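Local coordinates for uncharacterized protein (Pseudomonas protegens, PDB 4KT3), which is a type VI secretion effector that hydrolyses peptidoglycan as a glycoside hydrolase and is captured here in complex with its immunity partner, at residues Ser42-Val47 with Asp112-Ser117; Asn83-His88 with Ser145-Gly150. All coordinates share one frame; numbering follows the deposited sequence.

Interaction 1. Residues Ser42-Val47 with Asp112-Ser117; sequences SKYKAV and DSFQKS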
ATOM      1  N   SER A  42     -13.564   4.868   6.119  1.00 10.39           N
ATOM      2  CA  SER A  42     -14.977   5.012   6.453  1.00 12.44           C
ATOM      3  C   SER A  42     -15.693   3.671   6.409  1.00 11.60           C
ATOM      4  O   SER A  42     -16.574   3.406   7.222  1.00 13.66           O
ATOM      5  CB  SER A  42     -15.652   5.982   5.499  1.00 14.89           C
ATOM      6  OG  SER A  42     -15.166   7.285   5.732  1.00 18.49           O
ATOM      7  N   LYS A  43     -15.303   2.811   5.475  1.00 10.92           N
ATOM      8  CA  LYS A  43     -16.001   1.547   5.293  1.00  9.66           C
ATOM      9  C   LYS A  43     -15.815   0.615   6.478  1.00  8.69           C
ATOM     10  O   LYS A  43     -16.739  -0.081   6.869  1.00  9.56           O
ATOM     11  CB  LYS A  43     -15.504   0.842   4.031  1.00 11.69           C
ATOM     12  CG  LYS A  43     -16.198  -0.496   3.750  1.00 11.98           C
ATOM     13  CD  LYS A  43     -15.908  -0.962   2.338  1.00 16.83           C
ATOM     14  CE  LYS A  43     -16.675  -2.210   2.005  1.00 17.50           C
ATOM     15  NZ  LYS A  43     -16.263  -2.775   0.693  1.00 25.21           N
ATOM     16  N   TYR A  44     -14.605   0.572   7.040  1.00  8.77           N
ATOM     17  CA  TYR A  44     -14.246  -0.485   7.986  1.00  8.56           C
ATOM     18  C   TYR A  44     -13.907  -0.037   9.393  1.00 10.30           C
ATOM     19  O   TYR A  44     -13.666  -0.876  10.267  1.00 11.23           O
ATOM     20  CB  TYR A  44     -13.080  -1.297   7.438  1.00  9.06           C
ATOM     21  CG  TYR A  44     -13.411  -2.095   6.204  1.00 10.76           C
ATOM     22  CD1 TYR A  44     -14.355  -3.113   6.246  1.00 13.09           C
ATOM     23  CD2 TYR A  44     -12.752  -1.860   5.003  1.00 13.64           C
ATOM     24  CE1 TYR A  44     -14.649  -3.857   5.112  1.00 15.60           C
ATOM     25  CE2 TYR A  44     -13.046  -2.593   3.869  1.00 16.42           C
ATOM     26  CZ  TYR A  44     -13.981  -3.595   3.931  1.00 16.76           C
ATOM     27  OH  TYR A  44     -14.256  -4.327   2.796  1.00 26.60           O
ATOM     28  N   LYS A  45     -13.934   1.263   9.658  1.00  9.42           N
ATOM     29  CA  LYS A  45     -13.561   1.728  10.995  1.00  9.68           C
ATOM     30  C   LYS A  45     -14.448   1.169  12.110  1.00 11.90           C
ATOM     31  O   LYS A  45     -13.949   0.831  13.190  1.00 13.21           O
ATOM     32  CB  LYS A  45     -13.488   3.252  11.055  1.00 10.54           C
ATOM     33  CG  LYS A  45     -14.773   4.006  10.748  1.00 12.74           C
ATOM     34  CD  LYS A  45     -14.493   5.495  10.708  1.00 13.90           C
ATOM     35  CE  LYS A  45     -15.752   6.298  10.391  1.00 15.41           C
ATOM     36  NZ  LYS A  45     -15.476   7.758  10.303  1.00 21.42           N
ATOM     37  N   ALA A  46     -15.747   1.069  11.878  1.00 11.17           N
ATOM     38  CA  ALA A  46     -16.649   0.594  12.921  1.00 11.20           C
ATOM     39  C   ALA A  46     -16.464  -0.895  13.156  1.00 10.34           C
ATOM     40  O   ALA A  46     -16.414  -1.328  14.309  1.00 11.49           O
ATOM     41  CB  ALA A  46     -18.097   0.917  12.600  1.00 10.93           C
ATOM     42  N   VAL A  47     -16.309  -1.678  12.091  1.00 11.05           N
ATOM     43  CA  VAL A  47     -16.103  -3.121  12.292  1.00 10.85           C
ATOM     44  C   VAL A  47     -14.772  -3.455  12.973  1.00  9.75           C
ATOM     45  O   VAL A  47     -14.647  -4.478  13.660  1.00 13.40           O
ATOM     46  CB  VAL A  47     -16.317  -3.970  11.012  1.00 18.96           C
ATOM     47  CG1 VAL A  47     -17.761  -3.830  10.517  1.00 22.34           C
ATOM     48  CG2 VAL A  47     -15.364  -3.590   9.958  1.00 23.87           C
ATOM     49  N   ASP A 112     -14.139 -15.122   4.598  1.00 13.24           N
ATOM     50  CA  ASP A 112     -15.510 -14.728   4.257  1.00 12.08           C
ATOM     51  C   ASP A 112     -15.708 -13.217   4.189  1.00 13.85           C
ATOM     52  O   ASP A 112     -16.640 -12.737   3.529  1.00 15.45           O
ATOM     53  CB  ASP A 112     -16.495 -15.294   5.281  1.00 14.79           C
ATOM     54  CG  ASP A 112     -16.873 -16.737   5.018  1.00 22.10           C
ATOM     55  OD1 ASP A 112     -17.009 -17.139   3.848  1.00 20.49           O
ATOM     56  OD2 ASP A 112     -17.061 -17.471   6.013  1.00 34.79           O
ATOM     57  N   SER A 113     -14.847 -12.465   4.868  1.00 11.94           N
ATOM     58  CA  SER A 113     -15.060 -11.028   5.030  1.00 10.84           C
ATOM     59  C   SER A 113     -13.852 -10.359   5.663  1.00 11.57           C
ATOM     60  O   SER A 113     -13.003 -11.028   6.243  1.00 10.88           O
ATOM     61  CB  SER A 113     -16.250 -10.794   5.944  1.00 11.63           C
ATOM     62  OG  SER A 113     -15.975 -11.287   7.247  1.00 13.27           O
ATOM     63  N   PHE A 114     -13.804  -9.036   5.563  1.00 12.40           N
ATOM     64  CA  PHE A 114     -12.821  -8.217   6.267  1.00 11.96           C
ATOM     65  C   PHE A 114     -12.806  -8.631   7.737  1.00  9.75           C
ATOM     66  O   PHE A 114     -11.742  -8.885   8.316  1.00 11.00           O
ATOM     67  CB  PHE A 114     -13.182  -6.723   6.140  1.00 10.22           C
ATOM     68  CG  PHE A 114     -12.259  -5.809   6.888  1.00 10.23           C
ATOM     69  CD1 PHE A 114     -12.324  -5.713   8.267  1.00 12.24           C
ATOM     70  CD2 PHE A 114     -11.350  -5.023   6.213  1.00 13.48           C
ATOM     71  CE1 PHE A 114     -11.463  -4.871   8.971  1.00 13.36           C
ATOM     72  CE2 PHE A 114     -10.479  -4.185   6.904  1.00 12.85           C
ATOM     73  CZ  PHE A 114     -10.531  -4.110   8.288  1.00 11.41           C
ATOM     74  N   GLN A 115     -13.995  -8.710   8.331  1.00 12.16           N
ATOM     75  CA  GLN A 115     -14.124  -8.982   9.750  1.00 12.86           C
ATOM     76  C   GLN A 115     -13.437 -10.302  10.107  1.00 10.79           C
ATOM     77  O   GLN A 115     -12.699 -10.379  11.106  1.00 11.63           O
ATOM     78  CB  GLN A 115     -15.601  -9.040  10.151  1.00 15.69           C
ATOM     79  N   LYS A 116     -13.678 -11.343   9.315  1.00  9.99           N
ATOM     80  CA  LYS A 116     -13.046 -12.636   9.575  1.00 11.82           C
ATOM     81  C   LYS A 116     -11.533 -12.546   9.433  1.00 10.27           C
ATOM     82  O   LYS A 116     -10.817 -13.167  10.206  1.00 11.06           O
ATOM     83  CB  LYS A 116     -13.590 -13.727   8.658  1.00 12.09           C
ATOM     84  CG  LYS A 116     -14.998 -14.147   8.986  1.00 13.66           C
ATOM     85  CD  LYS A 116     -15.060 -15.044  10.190  1.00 17.09           C
ATOM     86  CE  LYS A 116     -16.512 -15.450  10.437  1.00 28.27           C
ATOM     87  NZ  LYS A 116     -16.649 -16.613  11.329  1.00 30.03           N
ATOM     88  N   SER A 117     -11.039 -11.769   8.475  1.00 10.32           N
ATOM     89  CA  SER A 117      -9.590 -11.646   8.323  1.00 10.93           C
ATOM     90  C   SER A 117      -8.988 -10.949   9.547  1.00 10.62           C
ATOM     91  O   SER A 117      -7.873 -11.307   9.981  1.00 11.20           O
ATOM     92  CB  SER A 117      -9.189 -10.976   6.989  1.00 10.48           C
ATOM     93  OG  SER A 117      -9.333  -9.561   6.980  1.00 11.60           O
TER

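Interaction 2. Residues Asn83-His88 with Ser145-Gly150; sequences NYFSMH and SGYNTG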
ATOM      1  N   ASN A  83      -8.835 -10.907   2.324  1.00 12.21           N
ATOM      2  CA  ASN A  83      -7.732 -11.068   3.262  1.00 11.48           C
ATOM      3  C   ASN A  83      -7.050  -9.723   3.426  1.00 11.58           C
ATOM      4  O   ASN A  83      -6.084  -9.417   2.714  1.00 12.46           O
ATOM      5  CB  ASN A  83      -6.777 -12.147   2.760  1.00 12.18           C
ATOM      6  CG  ASN A  83      -5.626 -12.432   3.715  1.00 10.59           C
ATOM      7  OD1 ASN A  83      -5.411 -11.736   4.712  1.00 11.72           O
ATOM      8  ND2 ASN A  83      -4.848 -13.463   3.387  1.00 12.92           N
ATOM      9  N   TYR A  84      -7.570  -8.925   4.358  1.00 10.75           N
ATOM     10  CA  TYR A  84      -7.122  -7.537   4.523  1.00 11.69           C
ATOM     11  C   TYR A  84      -5.872  -7.411   5.394  1.00 11.23           C
ATOM     12  O   TYR A  84      -5.387  -6.310   5.616  1.00 10.08           O
ATOM     13  CB  TYR A  84      -8.260  -6.652   5.036  1.00 11.23           C
ATOM     14  CG  TYR A  84      -9.311  -6.363   4.003  1.00 11.16           C
ATOM     15  CD1 TYR A  84     -10.298  -7.293   3.707  1.00 11.52           C
ATOM     16  CD2 TYR A  84      -9.333  -5.152   3.326  1.00 10.14           C
ATOM     17  CE1 TYR A  84     -11.269  -7.029   2.751  1.00 12.67           C
ATOM     18  CE2 TYR A  84     -10.292  -4.886   2.379  1.00 10.90           C
ATOM     19  CZ  TYR A  84     -11.254  -5.830   2.091  1.00 12.16           C
ATOM     20  OH  TYR A  84     -12.213  -5.562   1.130  1.00 16.55           O
ATOM     21  N   PHE A  85      -5.330  -8.540   5.849  1.00 11.25           N
ATOM     22  CA  PHE A  85      -4.102  -8.534   6.648  1.00  9.59           C
ATOM     23  C   PHE A  85      -3.005  -9.343   5.971  1.00 11.83           C
ATOM     24  O   PHE A  85      -1.958  -9.618   6.571  1.00 13.86           O
ATOM     25  CB  PHE A  85      -4.421  -9.024   8.074  1.00 11.86           C
ATOM     26  CG  PHE A  85      -5.270  -8.044   8.829  1.00 10.71           C
ATOM     27  CD1 PHE A  85      -6.647  -8.025   8.653  1.00 11.18           C
ATOM     28  CD2 PHE A  85      -4.693  -7.086   9.652  1.00 11.76           C
ATOM     29  CE1 PHE A  85      -7.424  -7.088   9.279  1.00 12.74           C
ATOM     30  CE2 PHE A  85      -5.483  -6.149  10.301  1.00 11.64           C
ATOM     31  CZ  PHE A  85      -6.850  -6.153  10.108  1.00 12.34           C
ATOM     32  N   SER A  86      -3.252  -9.681   4.700  1.00 11.43           N
ATOM     33  CA  SER A  86      -2.351 -10.496   3.885  1.00 13.12           C
ATOM     34  C   SER A  86      -1.741 -11.661   4.665  1.00 12.51           C
ATOM     35  O   SER A  86      -0.534 -11.919   4.594  1.00 13.55           O
ATOM     36  CB  SER A  86      -1.255  -9.633   3.245  1.00 12.79           C
ATOM     37  OG  SER A  86      -1.837  -8.649   2.410  1.00 12.58           O
HETATM   38  N   MSE A  87      -2.600 -12.371   5.388  1.00 11.53           N
HETATM   39  CA  MSE A  87      -2.200 -13.521   6.179  1.00 12.12           C
HETATM   40  C   MSE A  87      -1.776 -14.660   5.285  1.00 11.40           C
HETATM   41  O   MSE A  87      -2.505 -15.045   4.377  1.00 13.21           O
HETATM   42  CB  MSE A  87      -3.382 -14.023   7.011  1.00 17.03           C
HETATM   43  CG  MSE A  87      -3.995 -12.982   7.914  1.00 17.97           C
HETATM   44 SE   MSE A  87      -2.971 -12.699   9.536  0.74 13.73          SE
HETATM   45  CE  MSE A  87      -3.359 -14.371  10.441  1.00 15.30           C
ATOM     46  N   HIS A  88      -0.605 -15.210   5.584  1.00 13.78           N
ATOM     47  CA  HIS A  88      -0.164 -16.449   4.987  1.00 12.71           C
ATOM     48  C   HIS A  88      -1.081 -17.590   5.429  1.00 16.97           C
ATOM     49  O   HIS A  88      -1.565 -17.625   6.570  1.00 15.47           O
ATOM     50  CB  HIS A  88       1.280 -16.760   5.408  1.00 15.35           C
ATOM     51  CG  HIS A  88       2.301 -15.836   4.820  1.00 14.65           C
ATOM     52  ND1 HIS A  88       3.635 -15.880   5.168  1.00 15.17           N
ATOM     53  CD2 HIS A  88       2.184 -14.841   3.911  1.00 12.97           C
ATOM     54  CE1 HIS A  88       4.297 -14.959   4.489  1.00 18.92           C
ATOM     55  NE2 HIS A  88       3.436 -14.307   3.727  1.00 14.86           N
ATOM     56  N   SER A 145       6.553 -10.678  17.061  1.00 22.43           N
ATOM     57  CA  SER A 145       5.612 -11.786  16.967  1.00 25.77           C
ATOM     58  C   SER A 145       5.850 -12.653  15.735  1.00 24.92           C
ATOM     59  O   SER A 145       5.285 -13.734  15.631  1.00 31.44           O
ATOM     60  CB  SER A 145       4.177 -11.248  16.929  1.00 25.76           C
ATOM     61  OG  SER A 145       3.887 -10.639  15.685  1.00 22.84           O
ATOM     62  N   GLY A 146       6.658 -12.163  14.801  1.00 23.66           N
ATOM     63  CA  GLY A 146       6.878 -12.853  13.539  1.00 26.66           C
ATOM     64  C   GLY A 146       5.816 -12.593  12.471  1.00 20.65           C
ATOM     65  O   GLY A 146       5.816 -13.232  11.429  1.00 24.12           O
ATOM     66  N   TYR A 147       4.901 -11.661  12.723  1.00 18.92           N
ATOM     67  CA  TYR A 147       3.951 -11.267  11.694  1.00 17.23           C
ATOM     68  C   TYR A 147       4.692 -10.830  10.424  1.00 16.31           C
ATOM     69  O   TYR A 147       4.383 -11.282   9.312  1.00 16.61           O
ATOM     70  CB  TYR A 147       3.065 -10.127  12.213  1.00 15.17           C
ATOM     71  CG  TYR A 147       2.091  -9.581  11.186  1.00 16.50           C
ATOM     72  CD1 TYR A 147       2.399  -8.463  10.425  1.00 14.47           C
ATOM     73  CD2 TYR A 147       0.871 -10.192  10.976  1.00 13.57           C
ATOM     74  CE1 TYR A 147       1.489  -7.959   9.488  1.00 11.93           C
ATOM     75  CE2 TYR A 147      -0.031  -9.710  10.042  1.00 11.98           C
ATOM     76  CZ  TYR A 147       0.276  -8.591   9.313  1.00 11.65           C
ATOM     77  OH  TYR A 147      -0.608  -8.101   8.380  1.00 12.02           O
ATOM     78  N   ASN A 148       5.648  -9.926  10.601  1.00 17.75           N
ATOM     79  CA  ASN A 148       6.596  -9.563   9.551  1.00 17.94           C
ATOM     80  C   ASN A 148       7.965  -9.649  10.188  1.00 15.47           C
ATOM     81  O   ASN A 148       8.097  -9.417  11.390  1.00 19.02           O
ATOM     82  CB  ASN A 148       6.403  -8.116   9.067  1.00 16.87           C
ATOM     83  CG  ASN A 148       5.211  -7.921   8.150  1.00 16.80           C
ATOM     84  OD1 ASN A 148       4.568  -8.855   7.665  1.00 19.52           O
ATOM     85  ND2 ASN A 148       4.948  -6.687   7.890  1.00 16.45           N
ATOM     86  N   THR A 149       8.984  -9.935   9.392  1.00 18.77           N
ATOM     87  CA  THR A 149      10.343  -9.987   9.919  1.00 21.59           C
ATOM     88  C   THR A 149      10.924  -8.575  10.040  1.00 22.45           C
ATOM     89  O   THR A 149      11.777  -8.306  10.896  1.00 26.69           O
ATOM     90  CB  THR A 149      11.246 -10.884   9.057  1.00 27.74           C
ATOM     91  OG1 THR A 149      11.247 -10.411   7.707  1.00 34.42           O
ATOM     92  CG2 THR A 149      10.719 -12.293   9.080  1.00 30.73           C
ATOM     93  N   GLY A 150      10.453  -7.686   9.167  1.00 27.76           N
ATOM     94  CA  GLY A 150      10.743  -6.269   9.256  1.00 34.34           C
ATOM     95  C   GLY A 150      12.220  -5.984   9.345  1.00 43.12           C
ATOM     96  O   GLY A 150      12.635  -5.077  10.063  1.00 47.19           O
TER

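Interaction 1. Residues Ser42-Val47 with Asp112-Ser117
Tyr44 lays its ring over one face of the Phe114 ring in an offset stack, the centroids 4.0 Å apart and the planes only 12° from parallel. The tyrosine is slipped toward Phe114 CD2, which puts Tyr44 CE1 within 3.4 Å of Phe114 CB while Tyr44 CB stays over the phenylalanine face, a CH-pi contact 4.0 Å from the Phe114 ring centroid. Phe114 reaches across because its CG stands anti to the backbone N (chi1 177°), carrying the ring away from the start of helix 114-129 and toward helix 35-54. On the opposite face of the tyrosine lies the aliphatic part of Lys43, with CG over the ring centre, so this ring is sandwiched between a methylene chain and an aromatic face. Val47, one turn further along helix 35-54, adds a looser touch from CG2 to Phe114 CD1 at 4.1 Å.

Ser113 caps the helix of Phe114: Ser113 OG accepts from Lys116 N at 3.1 Å in a nearly straight bond. Phe40 and Cys48 of helix 35-54 and Ala66 of helix 59-70 also touch Phe114, placing the stack where three helices meet in this helical domain, assigned by sequence to the glucosaminidase family of the lysozyme clan. Between these two segments the attraction is dispersion and ring overlap, without a directional polar bond.

Interaction 2. Residues Asn83-His88 with Ser145-Gly150
Tyr147 buries more surface here than any other residue, and it does so by sending its phenol end toward the backbone of Phe85. With chi1 at 176° the ring swings out opposite the main-chain nitrogen, away from the 145-150 loop, until Tyr147 OH lies 2.7 Å from Phe85 O; the hydroxyl donates, in a bond that is short but weak in geometry. Tyr147 OH is also 3.9 Å from Phe85 CB, at the edge of the phenylalanine ring and near its plane. Selenomethionine Met87 meets the tyrosine ring at its edge as well, with SE 4.2 Å from Tyr147 CE2.

The carbonyl that receives the hydroxyl belongs to a type I beta turn from Asn83 to Ser86, and the Asn83 amide braces the backbone just beyond it. Asn83 OD1 accepts from Met87 N at 3.0 Å, while Asn83 ND2 donates to Met87 O at 3.0 Å, on a lone pair in the carbonyl plane. Across the contact, Gly146 ends helix 135-144 in a Schellman motif, its positive phi turning the chain just before Tyr147. The contact thus ties together two loops that link helices and strands of the lysozyme-clan glucosaminidase domain.

Phe121 and Phe125 of helix 114-129 meet the tyrosine ring steeply, and Phe121 also packs against Phe85. Both loops face the immunity protein, a putative lipoprotein: Ser86 OG hydrogen-bonds to Tyr79 OH of that chain, His88 NE2 to its Asn70 OD1, and Gly150 N to its Glu78 OE1.

How the interactions relate
Interaction 1 joins two helices and is partly buried, Phe114 inside and Val47 at the surface; interaction 2 joins two loops, and its touching residues are all buried. The first relies on ring overlap, whereas the second combines a hydroxyl-to-carbonyl bond with apolar contact at ring edges. Their centres are about 17 Å apart, on opposite sides of the chain's centre, yet Tyr84 connects them: its OH lies 2.9 Å from Tyr44 OH, a probable hydrogen bond, and its ring packs against Phe114. Helix 114-129 serves both, supplying Phe114 to one and flanking the other. Of the two contacts, only interaction 2 has segments touched by the immunity protein.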